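Local structure of mandelate racemase/muconate lactonizing enzyme/Enolase superfamily (Rhodobacter sphaeroides, 2HZG) at residues A338-G343 / L371-V376; D344-D349 / R355-P360; A213-L218 / A239-R244. The protein is a member of the mandelate racemase/muconate lactonizing enzyme branch of the enolase superfamily, with a capping domain and a metal-binding barrel domain of the TIM-barrel type. All coordinates share one frame; numbering follows the deposited sequence. Where two conformers were deposited one is given.

Contact 1. Residues A338-G343 / L371-V376; sequences ALDITG and LRRYLV
D340 and Y374 carry this contact. The polar part is a single hydrogen bond: OH of Y374 donates to OD2 of D340 over 2.7 Å. The oxygen sits at the edge of the tyrosine ring, near the ring plane. The hydroxyl, in contrast, meets the carboxylate from above, 50° out of its plane. The other oxygen, OD1, takes a bond from NE2 of Q336 one helical turn back, so both carboxylate oxygens have a partner and the rotation of the group is probably fixed.

Van der Waals contact adds to the bond. CB of D340 lies 3.8 Å from CE2 of Y374, so the aspartate lies along the CE2 edge of the ring as well as at its hydroxyl. The ring also rests on Q336 and L337. R373 covers one face of it, with its CG 3.8 Å above the ring centre.

The charge term is looser. NE of R373 stays 4.8 Å from OD2 of D340, too far for a salt bridge, but its charge may still favour an ionised aspartate.

The contact joins helix 336-340, which follows the last barrel strand, to helix 368-374. The backbone of Y374 bonds to S14 of strand 5-14, and I341 and L371 both touch L30 of strand 27-35. This is consistent with the domain junction of the enolase superfamily, where the end of the chain returns from the barrel to the N-terminal capping domain.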
loop_
_atom_site.group_PDB
_atom_site.type_symbol
_atom_site.label_atom_id
_atom_site.label_comp_id
_atom_site.label_asym_id
_atom_site.label_seq_id
_atom_site.Cartn_x
_atom_site.Cartn_y
_atom_site.Cartn_z
ATOM N N ALA A 338 2.076 25.120 -4.204
ATOM C CA ALA A 338 2.745 24.406 -5.298
ATOM C C ALA A 338 3.529 25.333 -6.222
ATOM O O ALA A 338 4.652 24.995 -6.640
ATOM C CB ALA A 338 1.733 23.581 -6.097
ATOM N N LEU A 339 2.926 26.481 -6.553
ATOM C CA LEU A 339 3.593 27.559 -7.306
ATOM C C LEU A 339 4.863 28.039 -6.589
ATOM O O LEU A 339 5.909 28.201 -7.221
ATOM C CB LEU A 339 2.632 28.752 -7.547
ATOM C CG LEU A 339 1.362 28.505 -8.390
ATOM C CD1 LEU A 339 0.465 29.748 -8.463
ATOM C CD2 LEU A 339 1.717 28.045 -9.812
ATOM N N ASP A 340 4.777 28.239 -5.276
ATOM C CA ASP A 340 5.862 28.901 -4.523
ATOM C C ASP A 340 7.022 27.982 -4.207
ATOM O O ASP A 340 8.116 28.459 -3.858
ATOM C CB ASP A 340 5.336 29.465 -3.206
ATOM C CG ASP A 340 4.413 30.666 -3.397
ATOM O OD1 ASP A 340 4.151 31.056 -4.569
ATOM O OD2 ASP A 340 3.936 31.193 -2.356
ATOM N N ILE A 341 6.795 26.670 -4.334
ATOM C CA ILE A 341 7.806 25.664 -3.935
ATOM C C ILE A 341 9.107 25.787 -4.737
ATOM O O ILE A 341 10.192 25.587 -4.200
ATOM C CB ILE A 341 7.230 24.201 -3.976
ATOM C CG1 ILE A 341 6.516 23.874 -2.643
ATOM C CG2 ILE A 341 8.351 23.154 -4.270
ATOM C CD1 ILE A 341 5.637 22.538 -2.690
ATOM N N THR A 342 9.006 26.072 -6.028
ATOM C CA THR A 342 10.213 26.303 -6.815
ATOM C C THR A 342 10.362 27.793 -7.138
ATOM O O THR A 342 9.354 28.505 -7.357
ATOM C CB THR A 342 10.257 25.475 -8.106
ATOM O OG1 THR A 342 9.108 25.767 -8.907
ATOM C CG2 THR A 342 10.310 23.978 -7.799
ATOM N N GLY A 343 11.612 28.261 -7.149
ATOM C CA GLY A 343 11.905 29.672 -7.434
ATOM C C GLY A 343 11.799 29.957 -8.916
ATOM O O GLY A 343 11.286 30.999 -9.325
ATOM N N LEU A 371 9.588 27.326 2.003
ATOM C CA LEU A 371 9.844 26.653 3.282
ATOM C C LEU A 371 9.419 27.529 4.475
ATOM O O LEU A 371 8.764 27.045 5.396
ATOM C CB LEU A 371 11.307 26.210 3.404
ATOM C CG LEU A 371 11.872 25.383 2.238
ATOM C CD1 LEU A 371 13.376 25.235 2.408
ATOM C CD2 LEU A 371 11.203 24.008 2.120
ATOM N N ARG A 372 9.730 28.826 4.427
ATOM C CA ARG A 372 9.386 29.722 5.537
ATOM C C ARG A 372 7.873 29.993 5.653
ATOM O O ARG A 372 7.292 29.927 6.737
ATOM C CB ARG A 372 10.178 31.029 5.442
ATOM C CG ARG A 372 9.873 32.004 6.568
ATOM C CD ARG A 372 10.848 33.188 6.593
ATOM N NE ARG A 372 12.222 32.766 6.871
ATOM C CZ ARG A 372 12.700 32.454 8.082
ATOM N NH1 ARG A 372 13.975 32.088 8.209
ATOM N NH2 ARG A 372 11.917 32.503 9.168
ATOM N N ARG A 373 7.242 30.295 4.524
ATOM C CA ARG A 373 5.836 30.654 4.528
ATOM C C ARG A 373 4.903 29.507 4.956
ATOM O O ARG A 373 3.913 29.717 5.678
ATOM C CB ARG A 373 5.455 31.115 3.130
ATOM C CG ARG A 373 4.077 31.669 3.026
ATOM C CD ARG A 373 4.005 32.453 1.755
ATOM N NE ARG A 373 2.870 33.359 1.764
ATOM C CZ ARG A 373 2.928 34.652 2.067
ATOM N NH1 ARG A 373 4.079 35.232 2.391
ATOM N NH2 ARG A 373 1.817 35.369 2.025
ATOM N N TYR A 374 5.211 28.301 4.488
ATOM C CA TYR A 374 4.258 27.199 4.590
ATOM C C TYR A 374 4.639 26.093 5.576
ATOM O O TYR A 374 3.920 25.097 5.680
ATOM C CB TYR A 374 4.053 26.595 3.218
ATOM C CG TYR A 374 3.526 27.569 2.182
ATOM C CD1 TYR A 374 2.153 27.888 2.115
ATOM C CD2 TYR A 374 4.380 28.122 1.229
ATOM C CE1 TYR A 374 1.664 28.752 1.149
ATOM C CE2 TYR A 374 3.896 28.988 0.252
ATOM C CZ TYR A 374 2.539 29.298 0.221
ATOM O OH TYR A 374 2.077 30.148 -0.758
ATOM N N LEU A 375 5.756 26.269 6.283
ATOM C CA LEU A 375 6.274 25.224 7.168
ATOM C C LEU A 375 5.280 24.888 8.261
ATOM O O LEU A 375 4.739 25.778 8.901
ATOM C CB LEU A 375 7.602 25.637 7.809
ATOM C CG LEU A 375 8.532 24.512 8.311
ATOM C CD1 LEU A 375 8.738 23.347 7.319
ATOM C CD2 LEU A 375 9.895 25.094 8.743
ATOM N N VAL A 376 5.057 23.592 8.457
ATOM C CA VAL A 376 4.216 23.092 9.533
ATOM C C VAL A 376 5.133 22.638 10.662
ATOM O O VAL A 376 6.004 21.778 10.456
ATOM C CB VAL A 376 3.320 21.921 9.049
ATOM C CG1 VAL A 376 2.503 21.351 10.187
ATOM C CG2 VAL A 376 2.397 22.388 7.884
#

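Contact 2. Residues D344-D349 / R355-P360; sequences DHIRPD and RAPEAP
I346 is buried and packs against P357 and R355 at the tight end of this contact. Its CG1 lies 4.1 Å from CG of P357, and the two side chains cross at about a right angle. The other branch, CG2, touches the carbonyl oxygen O of R355 at 3.8 Å. CG1 takes the position anti to the carbonyl carbon (chi1 -61°), which leaves CG2 for the backbone of R355 and the longer branch for the proline ring.

The other end is looser and more open to solvent. One water links the two segments: it donates to O of R347 at 2.8 Å and accepts a weak bond from N of R355. Beyond it, NH2 of R355 forms a salt bridge with OD2 of D349 at 2.9 Å. OD2 lies at the guanidinium edge, near its plane. The hydrogen bond within this salt bridge is bent (129°) and weak, and the two flat groups are turned 50° apart. A bend at chi3 brings the guanidinium back to the aspartate. NH1 is held by the carbonyl of S131, and OD1 of D349 by the backbone N of L353.

Both segments lie in the long loop between helices 336-340 and 368-374. I346 and P357 rest on S313 of helix 309-316, while A356 and E358 touch W123 of helix 122-125.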
loop_
_atom_site.group_PDB
_atom_site.type_symbol
_atom_site.label_atom_id
_atom_site.label_comp_id
_atom_site.label_asym_id
_atom_site.label_seq_id
_atom_site.Cartn_x
_atom_site.Cartn_y
_atom_site.Cartn_z
ATOM N N ASP A 344 12.277 29.013 -9.722
ATOM C CA ASP A 344 12.037 29.008 -11.161
ATOM C C ASP A 344 10.998 27.938 -11.527
ATOM O O ASP A 344 10.591 27.126 -10.677
ATOM C CB ASP A 344 13.343 28.842 -11.957
ATOM C CG ASP A 344 14.257 27.715 -11.413
ATOM O OD1 ASP A 344 13.909 27.042 -10.404
ATOM O OD2 ASP A 344 15.348 27.532 -12.009
ATOM N N HIS A 345 10.537 27.971 -12.780
ATOM C CA HIS A 345 9.453 27.102 -13.221
ATOM C C HIS A 345 9.749 26.556 -14.597
ATOM O O HIS A 345 10.620 27.080 -15.299
ATOM C CB HIS A 345 8.127 27.864 -13.216
ATOM C CG HIS A 345 7.685 28.273 -11.846
ATOM N ND1 HIS A 345 8.024 29.487 -11.286
ATOM C CD2 HIS A 345 6.976 27.607 -10.904
ATOM C CE1 HIS A 345 7.509 29.566 -10.069
ATOM N NE2 HIS A 345 6.879 28.434 -9.808
ATOM N N ILE A 346 9.036 25.505 -14.983
ATOM C CA ILE A 346 9.156 24.969 -16.324
ATOM C C ILE A 346 8.304 25.834 -17.261
ATOM O O ILE A 346 7.078 25.948 -17.083
ATOM C CB ILE A 346 8.718 23.472 -16.414
ATOM C CG1 ILE A 346 9.605 22.593 -15.501
ATOM C CG2 ILE A 346 8.755 23.014 -17.889
ATOM C CD1 ILE A 346 9.201 21.120 -15.415
ATOM N N ARG A 347 8.953 26.398 -18.270
ATOM C CA ARG A 347 8.285 27.305 -19.198
ATOM C C ARG A 347 8.226 26.728 -20.613
ATOM O O ARG A 347 9.130 25.999 -21.028
ATOM C CB ARG A 347 8.976 28.680 -19.188
ATOM C CG ARG A 347 9.072 29.319 -17.798
ATOM C CD ARG A 347 7.768 29.990 -17.344
ATOM N NE ARG A 347 6.856 29.190 -16.509
ATOM C CZ ARG A 347 6.160 29.701 -15.486
ATOM N NH1 ARG A 347 6.318 30.985 -15.164
ATOM N NH2 ARG A 347 5.315 28.948 -14.771
ATOM N N PRO A 348 7.153 27.048 -21.360
ATOM C CA PRO A 348 7.026 26.498 -22.720
ATOM C C PRO A 348 8.073 27.106 -23.666
ATOM O O PRO A 348 8.520 28.233 -23.445
ATOM C CB PRO A 348 5.622 26.931 -23.143
ATOM C CG PRO A 348 5.349 28.179 -22.356
ATOM C CD PRO A 348 6.004 27.916 -21.012
ATOM N N ASP A 349 8.481 26.361 -24.682
ATOM C CA ASP A 349 9.279 26.948 -25.767
ATOM C C ASP A 349 8.345 27.689 -26.742
ATOM O O ASP A 349 7.144 27.834 -26.476
ATOM C CB ASP A 349 10.141 25.880 -26.475
ATOM C CG ASP A 349 9.318 24.766 -27.153
ATOM O OD1 ASP A 349 8.126 24.955 -27.461
ATOM O OD2 ASP A 349 9.877 23.674 -27.387
ATOM N N ARG A 355 9.389 20.493 -21.244
ATOM C CA ARG A 355 10.240 19.309 -21.198
ATOM C C ARG A 355 10.906 19.173 -19.855
ATOM O O ARG A 355 10.992 20.150 -19.090
ATOM C CB ARG A 355 11.261 19.314 -22.354
ATOM C CG ARG A 355 12.388 20.343 -22.248
ATOM C CD ARG A 355 13.108 20.463 -23.578
ATOM N NE ARG A 355 12.210 21.034 -24.585
ATOM C CZ ARG A 355 12.154 20.656 -25.857
ATOM N NH1 ARG A 355 12.947 19.688 -26.296
ATOM N NH2 ARG A 355 11.292 21.254 -26.685
ATOM N N ALA A 356 11.318 17.949 -19.551
ATOM C CA ALA A 356 12.200 17.681 -18.433
ATOM C C ALA A 356 13.402 18.616 -18.613
ATOM O O ALA A 356 14.060 18.594 -19.675
ATOM C CB ALA A 356 12.626 16.218 -18.434
ATOM N N PRO A 357 13.656 19.485 -17.618
ATOM C CA PRO A 357 14.676 20.524 -17.781
ATOM C C PRO A 357 16.031 20.026 -18.289
ATOM O O PRO A 357 16.523 18.961 -17.895
ATOM C CB PRO A 357 14.791 21.115 -16.372
ATOM C CG PRO A 357 13.395 20.953 -15.824
ATOM C CD PRO A 357 12.968 19.608 -16.316
ATOM N N GLU A 358 16.621 20.817 -19.172
ATOM C CA GLU A 358 17.965 20.530 -19.654
ATOM C C GLU A 358 19.009 20.802 -18.545
ATOM O O GLU A 358 20.080 20.174 -18.494
ATOM C CB GLU A 358 18.210 21.215 -21.023
ATOM C CG GLU A 358 18.044 20.202 -22.209
ATOM C CD GLU A 358 17.194 20.681 -23.396
ATOM O OE1 GLU A 358 16.887 19.844 -24.281
ATOM O OE2 GLU A 358 16.824 21.875 -23.473
ATOM N N ALA A 359 18.645 21.645 -17.590
ATOM C CA ALA A 359 19.486 21.967 -16.451
ATOM C C ALA A 359 19.775 20.753 -15.510
ATOM O O ALA A 359 19.082 19.727 -15.577
ATOM C CB ALA A 359 18.856 23.102 -15.690
ATOM N N PRO A 360 20.819 20.867 -14.658
ATOM C CA PRO A 360 21.290 19.756 -13.804
ATOM C C PRO A 360 20.267 19.225 -12.796
ATOM O O PRO A 360 19.476 20.001 -12.244
ATOM C CB PRO A 360 22.479 20.374 -13.045
ATOM C CG PRO A 360 22.975 21.468 -13.963
ATOM C CD PRO A 360 21.675 22.063 -14.481
HETATM O O HOH W 1 10.339 23.441 -21.124
#

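Contact 3. Residues A213-L218 / A239-R244; sequences ARLPTL and AALAGR
The backbones come closest at L215 and R244, whose CA atoms are 8.7 Å apart, so side chains alone bridge the gap. L215 points at the other segment from helix 215-220. Its CD1 methyl makes both of the main contacts. It meets CD1 of L241 at 3.9 Å, methyl against methyl, and CB of R244 at 3.8 Å. The methyl thus touches two residues that flank the end of helix 235-242.

The two leucines get there differently. L215 aims directly from its backbone. L241 starts off to one side, and its CG lies anti to the backbone N (chi1 -167°), which swings the methyl end over to L215. L215 crosses R244 at about a right angle, touching only the base of the arginine. The R244 chain then bends at chi2 and chi3, and NH2 forms a salt bridge with E209. The apolar root of R244 therefore closes the leucine contact, while its charge is paired elsewhere.

Backbone bonds shape the end of the second segment. N of G243 bonds to O of A240, and N of R244 to O of L241, both at 3.2 Å. This tight turn brings CB of R244 round to L215.

The contact joins two neighbouring helical segments on the outside of the barrel. L241 also packs on L226 of strand 225-227, as does L218. Helix 208-212 lies alongside, with A211 against L241 and with V208 and A212 against R244. L215 also touches V248, just ahead of strand 249-252.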
loop_
_atom_site.group_PDB
_atom_site.type_symbol
_atom_site.label_atom_id
_atom_site.label_comp_id
_atom_site.label_asym_id
_atom_site.label_seq_id
_atom_site.Cartn_x
_atom_site.Cartn_y
_atom_site.Cartn_z
ATOM N N ALA A 213 -22.275 3.235 -17.860
ATOM C CA ALA A 213 -23.425 4.099 -18.182
ATOM C C ALA A 213 -22.995 5.508 -18.654
ATOM O O ALA A 213 -23.790 6.247 -19.262
ATOM C CB ALA A 213 -24.374 4.201 -16.967
ATOM N N ARG A 214 -21.741 5.870 -18.367
ATOM C CA ARG A 214 -21.155 7.148 -18.807
ATOM C C ARG A 214 -20.489 7.056 -20.163
ATOM O O ARG A 214 -20.106 8.063 -20.719
ATOM C CB ARG A 214 -20.091 7.649 -17.818
ATOM C CG ARG A 214 -20.606 8.428 -16.650
ATOM C CD ARG A 214 -21.222 7.529 -15.553
ATOM N NE ARG A 214 -21.767 8.351 -14.473
ATOM C CZ ARG A 214 -22.556 7.912 -13.494
ATOM N NH1 ARG A 214 -22.913 6.631 -13.431
ATOM N NH2 ARG A 214 -22.976 8.761 -12.562
ATOM N N LEU A 215 -20.307 5.859 -20.694
ATOM C CA LEU A 215 -19.560 5.729 -21.931
ATOM C C LEU A 215 -20.168 6.468 -23.159
ATOM O O LEU A 215 -19.419 7.096 -23.928
ATOM C CB LEU A 215 -19.233 4.255 -22.241
ATOM C CG LEU A 215 -18.276 3.502 -21.292
ATOM C CD1 LEU A 215 -18.203 2.025 -21.664
ATOM C CD2 LEU A 215 -16.872 4.127 -21.305
ATOM N N PRO A 216 -21.501 6.368 -23.373
ATOM C CA PRO A 216 -22.077 7.171 -24.476
ATOM C C PRO A 216 -21.837 8.677 -24.350
ATOM O O PRO A 216 -21.539 9.320 -25.338
ATOM C CB PRO A 216 -23.577 6.858 -24.400
ATOM C CG PRO A 216 -23.619 5.476 -23.762
ATOM C CD PRO A 216 -22.525 5.509 -22.731
ATOM N N THR A 217 -21.989 9.218 -23.151
ATOM C CA THR A 217 -21.779 10.636 -22.899
ATOM C C THR A 217 -20.329 11.017 -23.208
ATOM O O THR A 217 -20.072 12.013 -23.875
ATOM C CB THR A 217 -22.052 10.971 -21.431
ATOM O OG1 THR A 217 -23.386 10.557 -21.087
ATOM C CG2 THR A 217 -21.882 12.461 -21.178
ATOM N N LEU A 218 -19.390 10.227 -22.704
ATOM C CA LEU A 218 -17.964 10.472 -22.958
ATOM C C LEU A 218 -17.675 10.440 -24.465
ATOM O O LEU A 218 -16.942 11.288 -24.980
ATOM C CB LEU A 218 -17.097 9.450 -22.222
ATOM C CG LEU A 218 -17.092 9.530 -20.692
ATOM C CD1 LEU A 218 -16.654 8.188 -20.069
ATOM C CD2 LEU A 218 -16.212 10.694 -20.178
ATOM N N ALA A 239 -10.703 -3.955 -17.065
ATOM C CA ALA A 239 -10.762 -4.775 -18.264
ATOM C C ALA A 239 -12.208 -4.915 -18.761
ATOM O O ALA A 239 -12.461 -4.817 -19.955
ATOM C CB ALA A 239 -10.129 -6.184 -18.008
ATOM N N ALA A 240 -13.145 -5.167 -17.852
ATOM C CA ALA A 240 -14.579 -5.245 -18.230
ATOM C C ALA A 240 -15.062 -3.945 -18.902
ATOM O O ALA A 240 -15.705 -3.979 -19.948
ATOM C CB ALA A 240 -15.444 -5.586 -17.012
ATOM N N LEU A 241 -14.736 -2.802 -18.308
ATOM C CA LEU A 241 -15.113 -1.507 -18.866
ATOM C C LEU A 241 -14.516 -1.285 -20.262
ATOM O O LEU A 241 -15.212 -0.841 -21.187
ATOM C CB LEU A 241 -14.694 -0.369 -17.920
ATOM C CG LEU A 241 -15.294 1.020 -18.227
ATOM C CD1 LEU A 241 -16.824 0.994 -18.124
ATOM C CD2 LEU A 241 -14.714 2.076 -17.282
ATOM N N ALA A 242 -13.229 -1.589 -20.402
ATOM C CA ALA A 242 -12.524 -1.446 -21.665
ATOM C C ALA A 242 -13.090 -2.346 -22.772
ATOM O O ALA A 242 -12.913 -2.046 -23.943
ATOM C CB ALA A 242 -11.034 -1.719 -21.471
ATOM N N GLY A 243 -13.757 -3.439 -22.403
ATOM C CA GLY A 243 -14.307 -4.378 -23.388
ATOM C C GLY A 243 -15.708 -4.044 -23.879
ATOM O O GLY A 243 -16.270 -4.775 -24.679
ATOM N N ARG A 244 -16.282 -2.942 -23.404
ATOM C CA ARG A 244 -17.633 -2.552 -23.801
ATOM C C ARG A 244 -17.700 -1.872 -25.170
ATOM O O ARG A 244 -18.779 -1.538 -25.635
ATOM C CB ARG A 244 -18.281 -1.672 -22.729
ATOM C CG ARG A 244 -18.248 -2.295 -21.357
ATOM C CD ARG A 244 -19.177 -3.498 -21.258
ATOM N NE ARG A 244 -20.434 -3.039 -20.711
ATOM C CZ ARG A 244 -20.897 -3.350 -19.511
ATOM N NH1 ARG A 244 -20.233 -4.179 -18.718
ATOM N NH2 ARG A 244 -22.053 -2.845 -19.125
#

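How the contacts relate
Contacts 1 and 2 are neighbours, with centres 19 Å apart. The first segment of contact 2 follows directly on that of contact 1, and both segments of contact 2 fall between the two halves of contact 1. A probable hydrogen bond ties them: NE2 of H345 to O of L339, 2.8 Å. Contact 3 is remote, its centre 41 Å from contact 1 and 37 Å from contact 2, with contacts 1 and 3 on opposite sides of the chain's centre. The L241 side chain is about 13 Å from a bound sodium ion. None of the contacts includes D199, E227 or E254, which bind a sodium ion in the barrel domain.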